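Local atomic coordinates of L protein (PDB entry 5MV0), a protein that probably serves viral transcription as the cap-snatching endonuclease domain of a reptarenavirus polymerase, cleaving capped host RNA to supply primers. Residues L158-L161 and L162-L166; G126-D129 and H130-E134; E50-C53 and C54-L57; R107-P110 and S111-K114. All blocks are in the same frame, centred on the assembly; numbering follows the deposited sequence.

Interaction 1: L158-L161 and L162-L166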
ATOM      1  N   LEU B 158       3.940  -9.940  -9.448  1.00 16.21           N
ATOM      2  CA  LEU B 158       3.410 -11.278  -9.185  1.00 16.62           C
ATOM      3  C   LEU B 158       4.440 -12.340  -9.511  1.00 16.94           C
ATOM      4  O   LEU B 158       4.555 -13.348  -8.798  1.00 18.70           O
ATOM      5  CB  LEU B 158       2.149 -11.542 -10.010  1.00 17.37           C
ATOM      6  CG  LEU B 158       0.765 -11.187  -9.470  1.00 20.06           C
ATOM      7  CD1 LEU B 158       0.419 -11.997  -8.199  1.00 18.84           C
ATOM      8  CD2 LEU B 158       0.680  -9.709  -9.215  1.00 21.89           C
ATOM      9  N   PHE B 159       5.151 -12.161 -10.626  1.00 16.43           N
ATOM     10  CA  PHE B 159       6.220 -13.081 -10.989  1.00 15.13           C
ATOM     11  C   PHE B 159       7.306 -13.115  -9.921  1.00 17.44           C
ATOM     12  O   PHE B 159       7.782 -14.188  -9.540  1.00 14.86           O
ATOM     13  CB  PHE B 159       6.832 -12.693 -12.340  1.00 14.56           C
ATOM     14  CG  PHE B 159       8.132 -13.399 -12.608  1.00 18.31           C
ATOM     15  CD1 PHE B 159       8.132 -14.739 -12.992  1.00 18.20           C
ATOM     16  CD2 PHE B 159       9.351 -12.758 -12.406  1.00 15.30           C
ATOM     17  CE1 PHE B 159       9.332 -15.418 -13.198  1.00 17.44           C
ATOM     18  CE2 PHE B 159      10.551 -13.433 -12.609  1.00 18.38           C
ATOM     19  CZ  PHE B 159      10.545 -14.756 -13.015  1.00 19.82           C
ATOM     20  N   GLU B 160       7.740 -11.939  -9.452  1.00 13.99           N
ATOM     21  CA  GLU B 160       8.827 -11.897  -8.472  1.00 15.18           C
ATOM     22  C   GLU B 160       8.434 -12.547  -7.152  1.00 13.14           C
ATOM     23  O   GLU B 160       9.294 -13.125  -6.474  1.00 13.92           O
ATOM     24  CB  GLU B 160       9.274 -10.451  -8.231  1.00 19.49           C
ATOM     25  CG  GLU B 160       9.941  -9.818  -9.433  1.00 17.47           C
ATOM     26  CD  GLU B 160      11.244 -10.509  -9.817  1.00 19.98           C
ATOM     27  OE1 GLU B 160      11.934 -11.033  -8.923  1.00 22.82           O
ATOM     28  OE2 GLU B 160      11.574 -10.543 -11.020  1.00 23.07           O
ATOM     29  N   LEU B 161       7.160 -12.453  -6.757  1.00 12.65           N
ATOM     30  CA  LEU B 161       6.721 -13.172  -5.560  1.00 16.26           C
ATOM     31  C   LEU B 161       7.019 -14.653  -5.703  1.00 18.87           C
ATOM     32  O   LEU B 161       7.509 -15.301  -4.772  1.00 13.83           O
ATOM     33  CB  LEU B 161       5.220 -12.980  -5.326  1.00 13.15           C
ATOM     34  CG  LEU B 161       4.702 -11.610  -4.910  1.00 16.00           C
ATOM     35  CD1 LEU B 161       3.212 -11.738  -4.666  1.00 13.28           C
ATOM     36  CD2 LEU B 161       5.444 -11.136  -3.640  1.00 12.33           C
ATOM     37  N   LEU B 162       6.745 -15.191  -6.885  1.00 16.58           N
ATOM     38  CA  LEU B 162       6.922 -16.617  -7.140  1.00 15.74           C
ATOM     39  C   LEU B 162       8.400 -16.983  -7.265  1.00 17.74           C
ATOM     40  O   LEU B 162       8.866 -17.944  -6.643  1.00 15.96           O
ATOM     41  CB  LEU B 162       6.152 -16.984  -8.409  1.00 15.98           C
ATOM     42  CG  LEU B 162       6.247 -18.425  -8.932  1.00 22.58           C
ATOM     43  CD1 LEU B 162       5.543 -19.386  -7.979  1.00 18.99           C
ATOM     44  CD2 LEU B 162       5.668 -18.511 -10.359  1.00 20.21           C
ATOM     45  N   LYS B 163       9.156 -16.231  -8.069  1.00 15.37           N
ATOM     46  CA  LYS B 163      10.554 -16.578  -8.292  1.00 13.28           C
ATOM     47  C   LYS B 163      11.390 -16.408  -7.024  1.00 18.24           C
ATOM     48  O   LYS B 163      12.250 -17.250  -6.724  1.00 17.18           O
ATOM     49  CB  LYS B 163      11.149 -15.724  -9.414  1.00 17.62           C
ATOM     50  CG  LYS B 163      12.644 -15.998  -9.559  1.00 25.97           C
ATOM     51  CD  LYS B 163      13.318 -15.128 -10.561  1.00 30.09           C
ATOM     52  CE  LYS B 163      14.771 -15.550 -10.692  1.00 38.11           C
ATOM     53  NZ  LYS B 163      15.458 -14.746 -11.740  1.00 37.62           N
ATOM     54  N   LEU B 164      11.176 -15.317  -6.277  1.00 15.74           N
ATOM     55  CA  LEU B 164      12.012 -15.061  -5.106  1.00 13.03           C
ATOM     56  C   LEU B 164      11.658 -15.997  -3.964  1.00 16.92           C
ATOM     57  O   LEU B 164      12.543 -16.430  -3.219  1.00 17.57           O
ATOM     58  CB  LEU B 164      11.891 -13.606  -4.653  1.00 13.45           C
ATOM     59  CG  LEU B 164      12.410 -12.580  -5.668  1.00 17.18           C
ATOM     60  CD1 LEU B 164      12.155 -11.152  -5.192  1.00 15.18           C
ATOM     61  CD2 LEU B 164      13.899 -12.811  -5.969  1.00 18.14           C
ATOM     62  N   SER B 165      10.372 -16.317  -3.799  1.00 14.17           N
ATOM     63  CA  SER B 165      10.010 -17.271  -2.758  0.67 17.17           C
ATOM     64  C   SER B 165      10.567 -18.660  -3.070  1.00 17.03           C
ATOM     65  O   SER B 165      11.071 -19.340  -2.165  1.00 16.92           O
ATOM     66  CB  SER B 165       8.491 -17.313  -2.572  0.67 15.18           C
ATOM     67  OG  SER B 165       7.847 -17.915  -3.674  0.67 17.09           O
ATOM     68  N   LEU B 166      10.506 -19.088  -4.340  1.00 15.67           N
ATOM     69  CA  LEU B 166      11.062 -20.394  -4.712  1.00 19.23           C
ATOM     70  C   LEU B 166      12.577 -20.428  -4.560  1.00 20.58           C
ATOM     71  O   LEU B 166      13.143 -21.448  -4.148  1.00 20.49           O
ATOM     72  CB  LEU B 166      10.685 -20.757  -6.149  1.00 17.41           C
ATOM     73  CG  LEU B 166       9.260 -21.275  -6.320  1.00 24.98           C
ATOM     74  CD1 LEU B 166       8.946 -21.480  -7.797  1.00 21.66           C
ATOM     75  CD2 LEU B 166       9.042 -22.566  -5.527  1.00 22.44           C
TER
HETATM   76  O   HOH W   1      14.091 -11.953 -10.167  1.00 25.94           O
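F159 and K163 both turn CG away from their own backbone N (F159 chi1 167°, K163 chi1 175°), which sets the lysine's aliphatic stem across the phenyl ring. K163 CB lies 4.2 Å from the centroid of the F159 ring and 27° off its normal, over the face, the evidence for a CH-pi contact; farther out, K163 CD approaches F159 CZ at 3.7 Å. The fully extended lysine then delivers NZ to the carbonyl of L199.

E160 behaves differently. Its chain folds at chi2, so OE1 comes to 3.6 Å from L164 CG while OE2 forms a salt bridge with R156. A water donates to E160 OE1 at 2.7 Å and makes a weak link to K163 NZ.

On another side of the turn, L161 O accepts S165 N at 3.2 Å; one of two modelled conformers of S165 also brings OG near this oxygen, a contact that stays doubtful. Y194 stands edge-to-face to F159, and L161 packs on V13 and I17. Such i to i+4 contacts, with hydrophobic groups on several sides, are those of a buried alpha-helix, here 155-170 within the helical part of the domain.

Interaction 2: G126-D129 and H130-E134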
ATOM      1  N   GLY B 126     -25.472 -30.111  -1.717  1.00 28.98           N
ATOM      2  CA  GLY B 126     -26.730 -29.957  -1.020  1.00 31.05           C
ATOM      3  C   GLY B 126     -27.162 -28.527  -0.765  1.00 35.66           C
ATOM      4  O   GLY B 126     -28.360 -28.281  -0.600  1.00 33.62           O
ATOM      5  N   VAL B 127     -26.228 -27.575  -0.753  1.00 25.37           N
ATOM      6  CA  VAL B 127     -26.548 -26.209  -0.346  1.00 29.60           C
ATOM      7  C   VAL B 127     -27.510 -25.557  -1.333  1.00 27.42           C
ATOM      8  O   VAL B 127     -28.495 -24.917  -0.938  1.00 28.94           O
ATOM      9  CB  VAL B 127     -25.255 -25.384  -0.194  1.00 26.03           C
ATOM     10  CG1 VAL B 127     -25.583 -23.928   0.109  1.00 27.26           C
ATOM     11  CG2 VAL B 127     -24.378 -25.993   0.885  1.00 25.33           C
ATOM     12  N   GLU B 128     -27.232 -25.687  -2.631  1.00 23.10           N
ATOM     13  CA  GLU B 128     -28.070 -25.017  -3.619  1.00 27.49           C
ATOM     14  C   GLU B 128     -29.519 -25.483  -3.512  1.00 26.53           C
ATOM     15  O   GLU B 128     -30.445 -24.669  -3.560  1.00 26.86           O
ATOM     16  CB  GLU B 128     -27.535 -25.255  -5.033  1.00 24.97           C
ATOM     17  CG  GLU B 128     -28.231 -24.390  -6.077  1.00 30.94           C
ATOM     18  CD  GLU B 128     -27.794 -24.685  -7.517  1.00 34.46           C
ATOM     19  OE1 GLU B 128     -27.171 -25.737  -7.759  1.00 39.58           O
ATOM     20  OE2 GLU B 128     -28.093 -23.864  -8.410  1.00 35.65           O
ATOM     21  N   ASP B 129     -29.726 -26.793  -3.355  1.00 31.33           N
ATOM     22  CA  ASP B 129     -31.079 -27.326  -3.217  1.00 32.47           C
ATOM     23  C   ASP B 129     -31.819 -26.673  -2.064  1.00 27.04           C
ATOM     24  O   ASP B 129     -32.995 -26.317  -2.197  1.00 29.38           O
ATOM     25  CB  ASP B 129     -31.034 -28.838  -3.022  1.00 30.41           C
ATOM     26  CG  ASP B 129     -30.668 -29.576  -4.292  1.00 48.54           C
ATOM     27  OD1 ASP B 129     -30.859 -29.002  -5.387  1.00 47.96           O
ATOM     28  OD2 ASP B 129     -30.190 -30.727  -4.195  1.00 53.40           O
ATOM     29  N   HIS B 130     -31.151 -26.506  -0.920  1.00 28.35           N
ATOM     30  CA  HIS B 130     -31.820 -25.903   0.230  1.00 27.74           C
ATOM     31  C   HIS B 130     -32.219 -24.465  -0.054  1.00 27.68           C
ATOM     32  O   HIS B 130     -33.303 -24.025   0.343  1.00 28.50           O
ATOM     33  CB  HIS B 130     -30.926 -25.978   1.467  1.00 28.99           C
ATOM     34  CG  HIS B 130     -30.965 -27.304   2.154  1.00 29.16           C
ATOM     35  ND1 HIS B 130     -30.190 -28.373   1.757  1.00 41.44           N
ATOM     36  CD2 HIS B 130     -31.701 -27.743   3.202  1.00 32.22           C
ATOM     37  CE1 HIS B 130     -30.443 -29.412   2.533  1.00 31.48           C
ATOM     38  NE2 HIS B 130     -31.354 -29.055   3.419  1.00 36.93           N
ATOM     39  N   LEU B 131     -31.363 -23.715  -0.749  1.00 22.95           N
ATOM     40  CA  LEU B 131     -31.670 -22.315  -1.000  1.00 25.52           C
ATOM     41  C   LEU B 131     -32.739 -22.170  -2.077  1.00 26.49           C
ATOM     42  O   LEU B 131     -33.633 -21.326  -1.958  1.00 23.26           O
ATOM     43  CB  LEU B 131     -30.395 -21.557  -1.393  1.00 32.71           C
ATOM     44  CG  LEU B 131     -29.498 -21.071  -0.242  1.00 28.79           C
ATOM     45  CD1 LEU B 131     -30.311 -20.280   0.743  1.00 28.03           C
ATOM     46  CD2 LEU B 131     -28.833 -22.205   0.470  1.00 35.96           C
ATOM     47  N   LYS B 132     -32.661 -22.966  -3.141  1.00 23.01           N
ATOM     48  CA  LYS B 132     -33.698 -22.877  -4.166  1.00 30.00           C
ATOM     49  C   LYS B 132     -35.060 -23.248  -3.594  1.00 26.15           C
ATOM     50  O   LYS B 132     -36.080 -22.668  -3.983  1.00 23.61           O
ATOM     51  CB  LYS B 132     -33.354 -23.775  -5.355  1.00 30.65           C
ATOM     52  CG  LYS B 132     -32.132 -23.337  -6.148  1.00 36.54           C
ATOM     53  CD  LYS B 132     -31.780 -24.354  -7.228  1.00 35.02           C
ATOM     54  CE  LYS B 132     -32.708 -24.246  -8.417  1.00 38.44           C
ATOM     55  NZ  LYS B 132     -32.514 -22.947  -9.138  1.00 43.33           N
ATOM     56  N   HIS B 133     -35.083 -24.183  -2.644  1.00 25.31           N
ATOM     57  CA  HIS B 133     -36.322 -24.535  -1.960  1.00 26.59           C
ATOM     58  C   HIS B 133     -36.969 -23.316  -1.314  1.00 34.63           C
ATOM     59  O   HIS B 133     -38.195 -23.263  -1.178  1.00 28.51           O
ATOM     60  CB  HIS B 133     -36.030 -25.612  -0.916  1.00 28.75           C
ATOM     61  CG  HIS B 133     -37.254 -26.291  -0.384  1.00 35.59           C
ATOM     62  ND1 HIS B 133     -37.989 -25.790   0.670  1.00 34.02           N
ATOM     63  CD2 HIS B 133     -37.875 -27.430  -0.769  1.00 28.71           C
ATOM     64  CE1 HIS B 133     -39.009 -26.593   0.912  1.00 40.24           C
ATOM     65  NE2 HIS B 133     -38.964 -27.595   0.051  1.00 37.34           N
ATOM     66  N   GLU B 134     -36.169 -22.326  -0.919  1.00 31.69           N
ATOM     67  CA  GLU B 134     -36.685 -21.108  -0.312  1.00 25.59           C
ATOM     68  C   GLU B 134     -36.908 -19.997  -1.325  1.00 27.38           C
ATOM     69  O   GLU B 134     -37.179 -18.859  -0.927  1.00 28.07           O
ATOM     70  CB  GLU B 134     -35.732 -20.623   0.787  1.00 31.61           C
ATOM     71  CG  GLU B 134     -35.475 -21.643   1.882  1.00 30.15           C
ATOM     72  CD  GLU B 134     -36.756 -22.095   2.573  1.00 42.11           C
ATOM     73  OE1 GLU B 134     -37.585 -21.229   2.934  1.00 38.72           O
ATOM     74  OE2 GLU B 134     -36.933 -23.317   2.753  1.00 40.64           O
TER
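H130 and G126 form the innermost contact, centred on the glycine carbonyl oxygen. H130 ND1 donates to G126 O at 3.0 Å with an N-H...O angle of 175°, and the oxygen lies almost in the imidazole plane. The nitrogen, however, approaches from 46° above the carbonyl plane, so the bond is straight at the donor but does not follow a lone pair. ND1 alone ties the ring to the start of the helix; the weak bond from H130 N to G126 O belongs to the main chain.

One residue farther along, V127 and L131 run side by side, with V127 CG1 3.7 Å from L131 CD2. E128 and K132 also point the same way: E128 CG meets K132 CD at 3.7 Å, but the charged ends, E128 OE2 and K132 NZ, stay 4.6 Å apart, beyond a salt bridge. Backbone bonds support both pairs, that from K132 N to E128 O being 2.8 Å long.

The next shell fixes these groups. F82 meets the H130 ring edge-to-face, while F138 of strand 137-145 packs against V127 and L131, which also touch L68 and I72 respectively. G126, with its positive phi of 90°, occupies the N-cap, and the segments together make up a short amphipathic helix, 127-133, whose apolar side faces a sheet strand and whose other side carries charged groups.

Interaction 3: E50-C53 and C54-L57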
ATOM      1  N   GLU B  50      -7.532 -13.914  -5.694  1.00 15.76           N
ATOM      2  CA  GLU B  50      -8.875 -13.861  -5.111  1.00 18.58           C
ATOM      3  C   GLU B  50      -9.459 -12.466  -5.201  1.00 19.57           C
ATOM      4  O   GLU B  50     -10.627 -12.290  -5.556  1.00 17.69           O
ATOM      5  CB  GLU B  50      -8.862 -14.271  -3.636  1.00 15.89           C
ATOM      6  CG  GLU B  50      -8.510 -15.694  -3.310  1.00 19.84           C
ATOM      7  CD  GLU B  50      -8.216 -15.849  -1.807  1.00 21.69           C
ATOM      8  OE1 GLU B  50      -8.445 -14.878  -1.036  1.00 24.67           O
ATOM      9  OE2 GLU B  50      -7.741 -16.927  -1.402  1.00 27.49           O
ATOM     10  N   LEU B  51      -8.669 -11.461  -4.820  1.00 14.66           N
ATOM     11  CA  LEU B  51      -9.144 -10.079  -4.844  1.00 19.18           C
ATOM     12  C   LEU B  51      -9.616  -9.676  -6.236  1.00 17.42           C
ATOM     13  O   LEU B  51     -10.699  -9.102  -6.400  1.00 18.49           O
ATOM     14  CB  LEU B  51      -8.033  -9.133  -4.381  1.00 16.17           C
ATOM     15  CG  LEU B  51      -8.411  -7.648  -4.409  1.00 20.12           C
ATOM     16  CD1 LEU B  51      -9.717  -7.442  -3.631  1.00 26.93           C
ATOM     17  CD2 LEU B  51      -7.294  -6.796  -3.830  1.00 24.61           C
ATOM     18  N   ASN B  52      -8.803  -9.944  -7.251  1.00 17.34           N
ATOM     19  CA  ASN B  52      -9.157  -9.469  -8.578  1.00 19.45           C
ATOM     20  C   ASN B  52     -10.301 -10.272  -9.189  1.00 25.54           C
ATOM     21  O   ASN B  52     -11.100  -9.716  -9.953  1.00 22.39           O
ATOM     22  CB  ASN B  52      -7.910  -9.465  -9.442  1.00 16.25           C
ATOM     23  CG  ASN B  52      -6.950  -8.356  -9.021  1.00 20.42           C
ATOM     24  OD1 ASN B  52      -7.388  -7.244  -8.721  1.00 22.16           O
ATOM     25  ND2 ASN B  52      -5.661  -8.657  -8.963  1.00 14.40           N
ATOM     26  N   CYS B  53     -10.418 -11.559  -8.856  1.00 17.26           N
ATOM     27  CA  CYS B  53     -11.615 -12.298  -9.259  1.00 20.29           C
ATOM     28  C   CYS B  53     -12.859 -11.681  -8.636  1.00 23.93           C
ATOM     29  O   CYS B  53     -13.884 -11.515  -9.312  1.00 24.01           O
ATOM     30  CB  CYS B  53     -11.494 -13.779  -8.881  1.00 19.13           C
ATOM     31  SG  CYS B  53     -10.297 -14.712  -9.857  1.00 20.66           S
ATOM     32  N   CYS B  54     -12.779 -11.297  -7.356  1.00 18.50           N
ATOM     33  CA  CYS B  54     -13.911 -10.651  -6.699  1.00 20.79           C
ATOM     34  C   CYS B  54     -14.259  -9.336  -7.371  1.00 28.64           C
ATOM     35  O   CYS B  54     -15.432  -9.051  -7.628  1.00 24.11           O
ATOM     36  CB  CYS B  54     -13.611 -10.414  -5.223  1.00 23.74           C
ATOM     37  SG  CYS B  54     -13.594 -11.909  -4.237  1.00 21.92           S
ATOM     38  N   ARG B  55     -13.244  -8.508  -7.643  1.00 22.83           N
ATOM     39  CA  ARG B  55     -13.486  -7.250  -8.336  1.00 24.85           C
ATOM     40  C   ARG B  55     -14.133  -7.476  -9.697  1.00 22.11           C
ATOM     41  O   ARG B  55     -15.069  -6.760 -10.066  1.00 25.05           O
ATOM     42  CB  ARG B  55     -12.180  -6.481  -8.500  1.00 27.60           C
ATOM     43  CG  ARG B  55     -11.518  -6.122  -7.192  1.00 30.26           C
ATOM     44  CD  ARG B  55     -11.217  -4.654  -7.160  1.00 32.02           C
ATOM     45  NE  ARG B  55     -10.635  -4.227  -5.896  1.00 33.21           N
ATOM     46  CZ  ARG B  55      -9.411  -3.730  -5.795  1.00 31.04           C
ATOM     47  NH1 ARG B  55      -8.667  -3.629  -6.886  1.00 32.13           N
ATOM     48  NH2 ARG B  55      -8.933  -3.335  -4.618  1.00 30.94           N
ATOM     49  N   ASP B  56     -13.627  -8.445 -10.466  1.00 24.02           N
ATOM     50  CA  ASP B  56     -14.165  -8.704 -11.802  1.00 28.06           C
ATOM     51  C   ASP B  56     -15.611  -9.181 -11.744  1.00 29.44           C
ATOM     52  O   ASP B  56     -16.373  -8.964 -12.693  1.00 28.89           O
ATOM     53  CB  ASP B  56     -13.315  -9.743 -12.534  1.00 24.81           C
ATOM     54  CG  ASP B  56     -11.925  -9.239 -12.875  1.00 29.88           C
ATOM     55  OD1 ASP B  56     -11.723  -8.010 -12.873  1.00 37.07           O
ATOM     56  OD2 ASP B  56     -11.035 -10.075 -13.147  1.00 30.96           O
ATOM     57  N   LEU B  57     -15.997  -9.845 -10.656  1.00 23.66           N
ATOM     58  CA  LEU B  57     -17.354 -10.330 -10.459  1.00 28.02           C
ATOM     59  C   LEU B  57     -18.233  -9.360  -9.679  1.00 30.72           C
ATOM     60  O   LEU B  57     -19.435  -9.610  -9.546  1.00 28.18           O
ATOM     61  CB  LEU B  57     -17.324 -11.681  -9.738  1.00 26.18           C
ATOM     62  CG  LEU B  57     -16.712 -12.866 -10.481  1.00 29.29           C
ATOM     63  CD1 LEU B  57     -16.397 -14.002  -9.499  1.00 27.55           C
ATOM     64  CD2 LEU B  57     -17.648 -13.356 -11.584  1.00 28.63           C
TER
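L51 and R55 meet on the looser side of this helical turn, where the arginine chain crosses the leucine obliquely. L51 CD2 lies over one face of the R55 guanidinium, displaced toward its rim, and is 3.9 Å from R55 NH2; L51 CD1 is 4.0 Å from R55 NE. These are spacings of light apolar cover. The bend at chi2 (-128°), away from a staggered value, carries the guanidinium back along the helix, where NH1 makes a salt bridge with E21 and NH2 a long, weak ion pair with D23. R55 and D56 are both exposed.

D56 brings its carboxylate near a backbone acceptor: OD2 is 3.2 Å from N52 O, two acceptors that cannot bond. That closeness is probably offset by D56 N, which donates to N52 O at 2.9 Å, and by the salt bridge from OD2 to R149. The carbonyl of R149 also accepts N52 ND2, so one loop residue engages two successive turns.

The tight side is the one with the cysteines: C53 and C54 are buried and both pack on L102 of strand 98-106, C53 also on A104 and C54 also on I59. The backbone bond from C54 N to E50 O, 3.0 Å, is regular helix geometry. At the end of the turn the bond from L57 N to C53 O is clearly bent, 141° at the hydrogen.

Beyond the turn, L57 joins them on L102, and L51 and C54 touch H61 of strand 60-61. E50 bonds to H61 as well, placing the last turns of helix 34-57 directly against the sheet.

Interaction 4: R107-P110 and S111-K114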
ATOM      1  N   ARG B 107      -3.674 -22.833 -10.791  1.00 19.24           N
ATOM      2  CA  ARG B 107      -3.042 -24.126 -11.015  1.00 19.40           C
ATOM      3  C   ARG B 107      -2.476 -24.059 -12.420  1.00 19.60           C
ATOM      4  O   ARG B 107      -3.195 -23.666 -13.343  1.00 22.73           O
ATOM      5  CB  ARG B 107      -4.024 -25.306 -10.893  1.00 20.73           C
ATOM      6  CG  ARG B 107      -4.597 -25.598  -9.491  1.00 18.87           C
ATOM      7  CD  ARG B 107      -3.492 -26.030  -8.528  1.00 23.90           C
ATOM      8  NE  ARG B 107      -4.029 -26.525  -7.257  1.00 28.26           N
ATOM      9  CZ  ARG B 107      -4.431 -25.739  -6.261  1.00 26.27           C
ATOM     10  NH1 ARG B 107      -4.371 -24.418  -6.395  1.00 21.42           N
ATOM     11  NH2 ARG B 107      -4.893 -26.272  -5.135  1.00 24.70           N
ATOM     12  N   SER B 108      -1.205 -24.425 -12.580  1.00 17.39           N
ATOM     13  CA  SER B 108      -0.542 -24.155 -13.856  1.00 28.90           C
ATOM     14  C   SER B 108      -1.051 -25.077 -14.961  1.00 31.58           C
ATOM     15  O   SER B 108      -1.172 -24.655 -16.118  1.00 30.72           O
ATOM     16  CB  SER B 108       0.979 -24.284 -13.714  1.00 25.74           C
ATOM     17  OG  SER B 108       1.341 -25.571 -13.236  1.00 32.96           O
ATOM     18  N   MET B 109      -1.364 -26.325 -14.625  1.00 23.48           N
ATOM     19  CA  MET B 109      -1.741 -27.346 -15.604  1.00 28.15           C
ATOM     20  C   MET B 109      -3.251 -27.501 -15.674  1.00 30.12           C
ATOM     21  O   MET B 109      -3.907 -27.608 -14.625  1.00 27.42           O
ATOM     22  CB  MET B 109      -1.111 -28.691 -15.245  1.00 29.83           C
ATOM     23  CG  MET B 109       0.418 -28.752 -15.299  1.00 41.36           C
ATOM     24  SD  MET B 109       1.135 -28.549 -16.955  1.00 57.55           S
ATOM     25  CE  MET B 109       1.280 -26.771 -17.139  1.00 44.96           C
ATOM     26  N   PRO B 110      -3.828 -27.563 -16.879  1.00 31.81           N
ATOM     27  CA  PRO B 110      -5.294 -27.656 -16.986  1.00 25.30           C
ATOM     28  C   PRO B 110      -5.887 -28.865 -16.295  1.00 24.78           C
ATOM     29  O   PRO B 110      -7.019 -28.778 -15.798  1.00 28.87           O
ATOM     30  CB  PRO B 110      -5.538 -27.693 -18.505  1.00 39.19           C
ATOM     31  CG  PRO B 110      -4.200 -27.966 -19.128  1.00 38.63           C
ATOM     32  CD  PRO B 110      -3.187 -27.389 -18.194  1.00 28.14           C
ATOM     33  N   SER B 111      -5.173 -29.993 -16.241  1.00 26.64           N
ATOM     34  CA  SER B 111      -5.728 -31.156 -15.555  1.00 34.13           C
ATOM     35  C   SER B 111      -5.777 -30.927 -14.050  1.00 27.55           C
ATOM     36  O   SER B 111      -6.688 -31.420 -13.372  1.00 29.84           O
ATOM     37  CB  SER B 111      -4.920 -32.414 -15.879  1.00 38.03           C
ATOM     38  OG  SER B 111      -3.613 -32.332 -15.345  1.00 42.62           O
ATOM     39  N   ASP B 112      -4.796 -30.198 -13.508  1.00 24.17           N
ATOM     40  CA  ASP B 112      -4.870 -29.782 -12.109  1.00 28.88           C
ATOM     41  C   ASP B 112      -5.966 -28.746 -11.896  1.00 24.50           C
ATOM     42  O   ASP B 112      -6.646 -28.760 -10.864  1.00 25.68           O
ATOM     43  CB  ASP B 112      -3.519 -29.234 -11.651  1.00 27.93           C
ATOM     44  CG  ASP B 112      -2.515 -30.331 -11.382  1.00 32.54           C
ATOM     45  OD1 ASP B 112      -2.948 -31.435 -10.994  1.00 31.75           O
ATOM     46  OD2 ASP B 112      -1.302 -30.099 -11.580  1.00 35.65           O
ATOM     47  N   GLN B 113      -6.151 -27.834 -12.859  1.00 22.29           N
ATOM     48  CA  GLN B 113      -7.278 -26.909 -12.782  1.00 25.17           C
ATOM     49  C   GLN B 113      -8.599 -27.658 -12.656  1.00 27.61           C
ATOM     50  O   GLN B 113      -9.465 -27.274 -11.855  1.00 22.63           O
ATOM     51  CB  GLN B 113      -7.300 -25.993 -14.008  1.00 25.10           C
ATOM     52  CG  GLN B 113      -6.169 -24.974 -14.054  1.00 20.85           C
ATOM     53  CD  GLN B 113      -6.009 -24.310 -15.407  1.00 26.92           C
ATOM     54  OE1 GLN B 113      -6.934 -24.281 -16.222  1.00 26.47           O
ATOM     55  NE2 GLN B 113      -4.820 -23.784 -15.661  1.00 25.13           N
ATOM     56  N   LYS B 114      -8.771 -28.735 -13.431  1.00 26.34           N
ATOM     57  CA  LYS B 114     -10.040 -29.458 -13.411  1.00 26.89           C
ATOM     58  C   LYS B 114     -10.277 -30.119 -12.062  1.00 20.77           C
ATOM     59  O   LYS B 114     -11.389 -30.060 -11.525  1.00 24.84           O
ATOM     60  CB  LYS B 114     -10.080 -30.507 -14.532  1.00 26.12           C
ATOM     61  CG  LYS B 114     -10.028 -29.912 -15.931  1.00 38.10           C
ATOM     62  CD  LYS B 114     -10.971 -30.623 -16.894  1.00 51.34           C
ATOM     63  CE  LYS B 114     -10.598 -30.339 -18.346  1.00 58.96           C
ATOM     64  NZ  LYS B 114     -10.441 -28.878 -18.615  1.00 60.07           N
TER
HETATM   65  O   HOH W   2      -0.606 -27.520 -12.223  1.00 28.47           O
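Between M109 and D112 a single water is gripped three ways: it donates to D112 OD2 at 2.7 Å and accepts from M109 N at 2.8 Å and from S108 OG at 2.9 Å. It thus closes the gap between the loop backbone and the first turn of the helix. D112 OD2 also approaches M109 CB at 3.9 Å, while D112 OD1 forms a salt bridge with R115, which helps fix the carboxylate's rotation.

Q113 makes the direct link. Its NE2 donates to R107 O at 2.8 Å, 161° at the hydrogen, with the oxygen near the amide plane. With chi1 at -70° and an extended chain beyond CG, the amide reaches back past the N-cap, and Q113 CG packs on R107 CB at 3.8 Å. The backbone N of Q113 meanwhile donates to M109 O at 2.9 Å, so main chain and side chain of one residue hold two loop carbonyls.

The R107 side chain leads off toward a bound phosphate, probably from the crystallisation liquor. With M109 as N-cap and a proline in the first turn, this is a strand-to-helix connection, in which the water replaces a direct capping-box bond between D112 and M109 N, at the start of helix 110-122.

All four interactions are local turns, yet their surroundings set their chemistry. Interaction 1 is the buried one, in a helix enclosed by other helices and dominated by apolar packing. Interaction 3 is two-sided, its helix lying on the sheet that interaction 2 approaches through strand 137-145; their nearest atoms are about 15 Å apart. Interactions 2 and 4 both include a helix start, where a side chain reaches back to a loop carbonyl, histidine in one and glutamine in the other; interaction 4 lies at the surface and adds a bridging water. Interactions 1 and 2, with centres 41 Å apart, lie on opposite sides of the chain's centre.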